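Local coordinates for protein class I phosphodiesterase PDEB1 (PDB 2R8Q) that is a class I phosphodiesterase of Leishmania major, with an all-helical catalytic domain that holds metal ions and binds 3-isobutyl-1-methylxanthine, at residues Ala26-Phe32 / Tyr52-Ala58; Val258-Phe262 / Thr335-Asn339; Glu301-Ile307 / Trp343-Leu347. All coordinates share one frame; numbering follows the deposited sequence.

In the fold
The catalytic domain is built from helices, with no strands, and the three contacts fall into two regions. Contact 1 comes first along the chain. It joins the C-terminal part of helix 21-28 to the start of helix 55-68, and its centre is about 29 Å from that of contact 2 and about 35 Å from that of contact 3. Contacts 2 and 3 have centres about 12 Å apart and share helix 330-348. Their segments alternate along the chain: 258-262, 301-307, 335-339, 343-347. They touch where Phe262 CE1 meets Trp343 CE2 at 3.5 Å. Together they pack the C-terminal helix beside the 3-isobutyl-1-methylxanthine pocket, while contact 1 lies well away, in the N-terminal part of the chain.

Contact 1: residues Ala26-Phe32 / Tyr52-Ala58; sequences AVMSIDF and YSEPMDA
Phe32 turns the edge of its ring toward the face of Tyr52 in an offset edge-to-face pair. The ring centroids are 5.6 Å apart and the planes are inclined by 63°. The phenol of Tyr52 also donates a hydrogen bond of 2.7 Å from OH to Asp31 O. That carbonyl oxygen lies in the plane of the Tyr52 ring, at its edge, and receives the hydroxyl 32° out of its own carbonyl plane. Ile30 fills the angle between the two rings. Its CG2 lies above one face of the Phe32 ring, toward its rim, and reaches Tyr52 CE2 at 3.8 Å. With CG1 opposite the carbonyl carbon (chi1 -64°), the other branch of Ile30 runs to the backbone of Asp57 and Ala58. These residues form the first turn of helix 55-68, whose N-cap is Glu54, and segment 26-32 carries the C-terminal part of helix 21-28 and the chain that follows. This is helix packing in the N-terminal part of the all-helical phosphodiesterase catalytic domain. Phe32 CZ meets Ala58 O at 3.4 Å, with the oxygen in the ring plane. At the other end, Asp57 OD2 packs on Ala26 CB at 3.6 Å. A water donates to both Ala26 O and Asp57 OD2 and joins the two segments. Asp57 OD1 forms a salt bridge with Arg91 of helix 80-92, and Val27 CG2 lies 4.0 Å from Asp57 OD1.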
# COMPACT_ATOMS: atom_id res chain seq x y z
N ALA A 26 -30.36 -0.89 -8.80
CA ALA A 26 -30.83 -0.37 -7.51
C ALA A 26 -30.51 1.11 -7.36
O ALA A 26 -31.22 1.83 -6.66
CB ALA A 26 -30.19 -1.16 -6.37
N VAL A 27 -29.46 1.58 -8.03
CA VAL A 27 -29.10 2.99 -7.95
C VAL A 27 -29.91 3.80 -8.95
O VAL A 27 -30.45 4.86 -8.62
CB VAL A 27 -27.59 3.21 -8.24
CG1 VAL A 27 -27.27 4.70 -8.22
CG2 VAL A 27 -26.75 2.48 -7.20
N MET A 28 -30.00 3.30 -10.18
CA MET A 28 -30.73 4.01 -11.22
C MET A 28 -32.24 4.08 -10.99
O MET A 28 -32.92 4.90 -11.60
CB MET A 28 -30.43 3.39 -12.59
CG MET A 28 -28.97 3.46 -13.00
SD MET A 28 -28.23 5.11 -12.76
CE MET A 28 -28.91 5.99 -14.17
N SER A 29 -32.75 3.22 -10.12
CA SER A 29 -34.19 3.21 -9.84
C SER A 29 -34.57 4.32 -8.86
O SER A 29 -35.75 4.63 -8.71
CB SER A 29 -34.62 1.86 -9.27
OG SER A 29 -34.14 1.67 -7.96
N ILE A 30 -33.59 4.90 -8.19
CA ILE A 30 -33.85 5.97 -7.23
C ILE A 30 -34.46 7.19 -7.93
O ILE A 30 -33.88 7.74 -8.87
CB ILE A 30 -32.56 6.43 -6.52
CG1 ILE A 30 -32.00 5.28 -5.67
CG2 ILE A 30 -32.85 7.65 -5.65
CD1 ILE A 30 -32.87 4.88 -4.48
N ASP A 31 -35.64 7.60 -7.47
CA ASP A 31 -36.32 8.75 -8.05
C ASP A 31 -36.24 9.97 -7.14
O ASP A 31 -36.83 9.99 -6.06
CB ASP A 31 -37.79 8.39 -8.34
CG ASP A 31 -38.58 9.57 -8.86
OD1 ASP A 31 -38.03 10.38 -9.64
OD2 ASP A 31 -39.77 9.69 -8.50
N PHE A 32 -35.50 10.98 -7.58
CA PHE A 32 -35.35 12.20 -6.81
C PHE A 32 -36.41 13.21 -7.20
O PHE A 32 -36.73 14.12 -6.43
CB PHE A 32 -33.98 12.83 -7.05
CG PHE A 32 -32.82 12.00 -6.59
CD1 PHE A 32 -31.95 11.43 -7.51
CD2 PHE A 32 -32.60 11.79 -5.23
CE1 PHE A 32 -30.87 10.66 -7.08
CE2 PHE A 32 -31.52 11.03 -4.80
CZ PHE A 32 -30.66 10.47 -5.72
N TYR A 52 -34.92 8.27 2.02
CA TYR A 52 -34.88 7.08 1.17
C TYR A 52 -34.63 5.77 1.92
O TYR A 52 -33.73 5.68 2.75
CB TYR A 52 -33.85 7.26 0.05
CG TYR A 52 -34.30 8.26 -0.99
CD1 TYR A 52 -34.14 9.63 -0.79
CD2 TYR A 52 -34.96 7.84 -2.15
CE1 TYR A 52 -34.63 10.56 -1.71
CE2 TYR A 52 -35.45 8.76 -3.07
CZ TYR A 52 -35.29 10.12 -2.85
OH TYR A 52 -35.80 11.03 -3.74
N SER A 53 -35.45 4.76 1.62
CA SER A 53 -35.33 3.45 2.25
C SER A 53 -34.00 2.77 1.96
O SER A 53 -33.58 1.88 2.70
CB SER A 53 -36.48 2.54 1.80
OG SER A 53 -36.40 2.29 0.41
N GLU A 54 -33.36 3.17 0.87
CA GLU A 54 -32.06 2.63 0.48
C GLU A 54 -31.14 3.85 0.38
O GLU A 54 -30.79 4.30 -0.71
CB GLU A 54 -32.15 1.94 -0.88
CG GLU A 54 -33.03 0.70 -0.91
CD GLU A 54 -32.45 -0.47 -0.13
OE1 GLU A 54 -31.29 -0.38 0.31
OE2 GLU A 54 -33.17 -1.48 0.05
N PRO A 55 -30.74 4.41 1.53
CA PRO A 55 -29.87 5.59 1.56
C PRO A 55 -28.52 5.46 0.87
O PRO A 55 -28.02 6.44 0.30
CB PRO A 55 -29.76 5.89 3.06
CG PRO A 55 -29.88 4.53 3.68
CD PRO A 55 -30.99 3.89 2.89
N MET A 56 -27.92 4.27 0.90
CA MET A 56 -26.64 4.09 0.23
C MET A 56 -26.82 4.15 -1.28
O MET A 56 -25.95 4.65 -2.00
CB MET A 56 -26.01 2.76 0.63
CG MET A 56 -25.33 2.78 1.99
SD MET A 56 -23.83 3.80 1.95
CE MET A 56 -23.42 3.88 3.69
N ASP A 57 -27.95 3.64 -1.77
CA ASP A 57 -28.23 3.68 -3.20
C ASP A 57 -28.55 5.12 -3.60
O ASP A 57 -28.10 5.60 -4.65
CB ASP A 57 -29.42 2.77 -3.56
CG ASP A 57 -29.09 1.30 -3.48
OD1 ASP A 57 -27.91 0.92 -3.68
OD2 ASP A 57 -30.01 0.49 -3.23
N ALA A 58 -29.31 5.81 -2.77
CA ALA A 58 -29.65 7.20 -3.05
C ALA A 58 -28.39 8.07 -3.08
O ALA A 58 -28.25 8.94 -3.93
CB ALA A 58 -30.64 7.72 -1.99
O HOH W 1 -32.49 0.97 -4.38

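Contact 2: residues Val258-Phe262 / Thr335-Asn339; sequences VTKPF and TVNSN
Asn339 pins the loop 258-262 to helix 330-348 with one amide group. The loop joins helix 239-254 to helix 262-285 in the all-helical phosphodiesterase catalytic domain. Asn339 ND2 uses both N-H groups, one for each of two backbone carbonyls, so one side chain holds two carbonyls of the loop, two residues apart. The loop runs from the 3-10 turn at Val258 and Thr259 to the N-cap of helix 262-285 at Pro261. It follows closely on Asp254 of the zinc site and Asn257 of the 3-isobutyl-1-methylxanthine pocket. Asn339 ND2 donates to Val258 O at 2.8 Å and to Lys260 O at 2.9 Å. Both oxygens lie nearly in the amide plane. The bond to Lys260 O is the straighter, at 169°, while Val258 O is met from above its carbonyl plane. Val258 O also takes a CA-H contact from Val336, its CA at 3.6 Å. The two threonine hydroxyls are bonded outside the contact: Thr259 OG1 to Ser256 O and Thr335 OG1 to Trp331 O. Lys260 NZ is hydrogen-bonded to Thr111 OG1. The rotamer of Thr335 puts OG1 beside its own backbone N (chi1 -54°) and leaves the methyl facing the loop. That methyl, Thr335 CG2, is pressed to 3.0 Å from Thr259 O. Val258 CG2 and Val336 CG2 lie side by side, both pointing the same way, 4.0 Å apart. Asn339 OD1 sits in the plane of the Phe262 ring, at its edge, 3.5 Å from Phe262 CD1.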
# COMPACT_ATOMS: atom_id res chain seq x y z
N VAL A 258 -18.05 22.80 8.83
CA VAL A 258 -18.31 24.01 9.59
C VAL A 258 -18.83 25.20 8.77
O VAL A 258 -19.22 26.21 9.34
CB VAL A 258 -17.06 24.47 10.36
CG1 VAL A 258 -16.66 23.42 11.38
CG2 VAL A 258 -15.92 24.75 9.39
N THR A 259 -18.83 25.06 7.45
CA THR A 259 -19.30 26.14 6.58
C THR A 259 -20.70 25.87 6.03
O THR A 259 -21.22 26.66 5.24
CB THR A 259 -18.37 26.33 5.38
OG1 THR A 259 -18.44 25.18 4.54
CG2 THR A 259 -16.93 26.51 5.86
N LYS A 260 -21.32 24.77 6.43
CA LYS A 260 -22.66 24.43 5.94
C LYS A 260 -23.74 25.04 6.84
O LYS A 260 -23.46 25.45 7.96
CB LYS A 260 -22.85 22.91 5.89
CG LYS A 260 -21.84 22.19 4.99
CD LYS A 260 -21.77 22.81 3.60
CE LYS A 260 -20.77 22.09 2.71
NZ LYS A 260 -21.28 20.77 2.26
N PRO A 261 -24.98 25.13 6.33
CA PRO A 261 -26.08 25.69 7.13
C PRO A 261 -26.01 25.09 8.53
O PRO A 261 -25.79 23.89 8.68
CB PRO A 261 -27.31 25.27 6.34
CG PRO A 261 -26.83 25.39 4.93
CD PRO A 261 -25.45 24.75 4.98
N PHE A 262 -26.20 25.92 9.55
CA PHE A 262 -26.06 25.46 10.93
C PHE A 262 -26.57 24.08 11.31
O PHE A 262 -25.81 23.28 11.86
CB PHE A 262 -26.67 26.47 11.90
CG PHE A 262 -26.29 26.20 13.33
CD1 PHE A 262 -24.98 26.41 13.76
CD2 PHE A 262 -27.21 25.68 14.22
CE1 PHE A 262 -24.60 26.10 15.06
CE2 PHE A 262 -26.84 25.36 15.53
CZ PHE A 262 -25.53 25.57 15.95
N THR A 335 -20.81 31.92 6.33
CA THR A 335 -21.50 30.88 7.07
C THR A 335 -20.71 30.35 8.26
O THR A 335 -21.28 30.05 9.30
CB THR A 335 -21.89 29.71 6.15
OG1 THR A 335 -22.65 30.21 5.04
CG2 THR A 335 -22.74 28.71 6.91
N VAL A 336 -19.39 30.22 8.11
CA VAL A 336 -18.61 29.73 9.23
C VAL A 336 -18.66 30.76 10.36
O VAL A 336 -18.69 30.41 11.53
CB VAL A 336 -17.13 29.45 8.84
CG1 VAL A 336 -16.39 30.74 8.56
CG2 VAL A 336 -16.44 28.66 9.95
N ASN A 337 -18.70 32.04 9.99
CA ASN A 337 -18.76 33.10 11.00
C ASN A 337 -20.11 33.11 11.70
O ASN A 337 -20.18 33.26 12.92
CB ASN A 337 -18.50 34.48 10.37
CG ASN A 337 -17.08 34.63 9.86
OD1 ASN A 337 -16.13 34.13 10.46
ND2 ASN A 337 -16.92 35.35 8.75
N SER A 338 -21.19 32.94 10.93
CA SER A 338 -22.52 32.92 11.51
C SER A 338 -22.70 31.65 12.34
O SER A 338 -23.44 31.65 13.33
CB SER A 338 -23.60 33.01 10.42
OG SER A 338 -23.51 31.95 9.50
N ASN A 339 -22.03 30.57 11.95
CA ASN A 339 -22.12 29.34 12.71
C ASN A 339 -21.40 29.48 14.05
O ASN A 339 -21.90 29.02 15.07
CB ASN A 339 -21.53 28.15 11.93
CG ASN A 339 -22.47 27.62 10.86
OD1 ASN A 339 -23.67 27.87 10.90
ND2 ASN A 339 -21.92 26.87 9.91

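Contact 3: residues Glu301-Ile307 / Trp343-Leu347; sequences ELARGQI and WQEIL. With IBM (3-isobutyl-1-methylxanthine), chain E.
Trp343 is a knob set into a hole on helix 302-324 formed by Leu302, Ala303, Gln306 and Ile307. The two helical segments run roughly antiparallel, with axes 8.9 Å apart at a crossing angle of -144°. The aliphatic part of Gln306 covers one face of the indole. Its CB stands 3.7 Å from the centroid of the five-membered ring of Trp343, a CH-pi contact. Ala303, one of the four residues of the hole, meets the six-membered ring obliquely, with its CA 3.4 Å from Trp343 CE3. Leu302 CD2 meets CH2 at the far end of the indole, and Ile307 CG1 lies along Trp343 CB. Leu347 fills the next hollow. Its CG rests on Ala303 CB, CD2 packs against Glu301 CG, and CD1 meets Ile307 CD1 tip to tip at 3.3 Å, tighter than usual van der Waals contact. The carboxylate of Glu301 goes to Arg350 in a salt bridge.

The chain of Gln306 bends at the CB-CG bond (chi2 -66°) and takes its amide past the indole into the ligand pocket. Gln306 NE2 donates to O6 of 3-isobutyl-1-methylxanthine at 2.7 Å, a bent bond, 134° at the hydrogen. A water accepts from Trp343 NE1 and donates to Gln306 OE1 at 2.8 Å, so Trp343, in the second shell, probably steadies the amide's orientation through the water. Helix 262-285 closes the side of this pair of helices, with Ala269 on Gln306, Thr273 on Leu302 and Arg266 on Trp343.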
# COMPACT_ATOMS: atom_id res chain seq x y z
N GLU A 301 -19.04 19.64 25.59
CA GLU A 301 -20.12 20.31 24.90
C GLU A 301 -19.81 20.37 23.40
O GLU A 301 -18.70 20.74 23.01
CB GLU A 301 -20.28 21.74 25.44
CG GLU A 301 -21.53 22.45 24.98
CD GLU A 301 -22.79 21.85 25.58
OE1 GLU A 301 -22.92 21.88 26.82
OE2 GLU A 301 -23.64 21.34 24.82
N LEU A 302 -20.78 20.00 22.57
CA LEU A 302 -20.57 20.01 21.12
C LEU A 302 -20.13 21.40 20.66
O LEU A 302 -19.24 21.53 19.82
CB LEU A 302 -21.87 19.60 20.40
CG LEU A 302 -21.79 19.29 18.90
CD1 LEU A 302 -20.91 18.07 18.67
CD2 LEU A 302 -23.19 19.04 18.37
N ALA A 303 -20.76 22.43 21.22
CA ALA A 303 -20.45 23.81 20.87
C ALA A 303 -18.99 24.19 21.13
O ALA A 303 -18.36 24.87 20.32
CB ALA A 303 -21.37 24.76 21.63
N ARG A 304 -18.45 23.74 22.26
CA ARG A 304 -17.06 24.04 22.60
C ARG A 304 -16.08 23.48 21.58
O ARG A 304 -15.16 24.18 21.15
CB ARG A 304 -16.74 23.48 23.99
CG ARG A 304 -15.27 23.52 24.35
CD ARG A 304 -15.07 23.18 25.81
NE ARG A 304 -15.79 24.11 26.67
CZ ARG A 304 -15.66 24.18 27.99
NH1 ARG A 304 -14.84 23.35 28.62
NH2 ARG A 304 -16.36 25.07 28.67
N GLY A 305 -16.28 22.23 21.18
CA GLY A 305 -15.40 21.61 20.21
C GLY A 305 -15.45 22.26 18.84
O GLY A 305 -14.43 22.38 18.16
N GLN A 306 -16.65 22.68 18.43
CA GLN A 306 -16.81 23.32 17.13
C GLN A 306 -16.18 24.71 17.13
O GLN A 306 -15.56 25.11 16.15
CB GLN A 306 -18.30 23.41 16.78
CG GLN A 306 -18.92 22.06 16.45
CD GLN A 306 -18.34 21.45 15.19
OE1 GLN A 306 -18.57 21.94 14.09
NE2 GLN A 306 -17.56 20.39 15.35
N ILE A 307 -16.32 25.43 18.24
CA ILE A 307 -15.73 26.75 18.34
C ILE A 307 -14.21 26.64 18.28
O ILE A 307 -13.55 27.44 17.63
CB ILE A 307 -16.15 27.44 19.65
CG1 ILE A 307 -17.65 27.75 19.62
CG2 ILE A 307 -15.36 28.73 19.85
CD1 ILE A 307 -18.19 28.35 20.89
N TRP A 343 -22.96 28.87 17.80
CA TRP A 343 -22.41 27.95 18.79
C TRP A 343 -22.15 28.72 20.08
O TRP A 343 -22.38 28.21 21.18
CB TRP A 343 -21.08 27.35 18.30
CG TRP A 343 -21.23 26.30 17.24
CD1 TRP A 343 -20.68 26.33 15.98
CD2 TRP A 343 -21.93 25.05 17.34
NE1 TRP A 343 -21.00 25.17 15.30
CE2 TRP A 343 -21.77 24.38 16.11
CE3 TRP A 343 -22.69 24.44 18.35
CZ2 TRP A 343 -22.33 23.11 15.87
CZ3 TRP A 343 -23.24 23.19 18.11
CH2 TRP A 343 -23.06 22.54 16.87
N GLN A 344 -21.68 29.96 19.95
CA GLN A 344 -21.39 30.81 21.10
C GLN A 344 -22.68 31.15 21.84
O GLN A 344 -22.69 31.26 23.07
CB GLN A 344 -20.70 32.09 20.64
CG GLN A 344 -20.21 32.98 21.78
CD GLN A 344 -19.12 32.32 22.60
OE1 GLN A 344 -18.06 31.98 22.09
NE2 GLN A 344 -19.39 32.14 23.89
N GLU A 345 -23.77 31.32 21.10
CA GLU A 345 -25.05 31.64 21.70
C GLU A 345 -25.57 30.44 22.47
O GLU A 345 -26.22 30.59 23.51
CB GLU A 345 -26.05 32.06 20.62
CG GLU A 345 -27.38 32.56 21.17
CD GLU A 345 -28.24 33.21 20.11
OE1 GLU A 345 -28.62 32.53 19.14
OE2 GLU A 345 -28.54 34.42 20.25
N ILE A 346 -25.29 29.24 21.96
CA ILE A 346 -25.73 28.01 22.61
C ILE A 346 -24.98 27.87 23.93
O ILE A 346 -25.53 27.34 24.91
CB ILE A 346 -25.44 26.78 21.73
CG1 ILE A 346 -26.35 26.81 20.50
CG2 ILE A 346 -25.66 25.50 22.52
CD1 ILE A 346 -26.16 25.63 19.56
N LEU A 347 -23.74 28.34 23.96
CA LEU A 347 -22.93 28.27 25.17
C LEU A 347 -23.34 29.36 26.16
O LEU A 347 -23.57 29.08 27.34
CB LEU A 347 -21.44 28.42 24.84
CG LEU A 347 -20.77 27.23 24.15
CD1 LEU A 347 -19.30 27.56 23.91
CD2 LEU A 347 -20.90 25.99 25.01
N9 IBM E . -11.30 17.71 13.52
C8 IBM E . -11.49 18.13 14.81
N7 IBM E . -12.70 18.60 15.04
C5 IBM E . -13.34 18.47 13.82
C4 IBM E . -12.50 17.93 12.88
N3 IBM E . -12.78 17.65 11.58
C2 IBM E . -14.05 17.97 11.20
N1 IBM E . -14.97 18.53 12.09
C6 IBM E . -14.62 18.78 13.39
O6 IBM E . -15.43 19.27 14.17
O2 IBM E . -14.39 17.77 10.04
C10 IBM E . -16.32 18.86 11.63
C11 IBM E . -11.81 17.06 10.68
C12 IBM E . -11.48 15.64 11.15
C13 IBM E . -12.42 14.63 10.51
C14 IBM E . -10.03 15.30 10.86
O HOH W 2 -20.04 24.08 13.01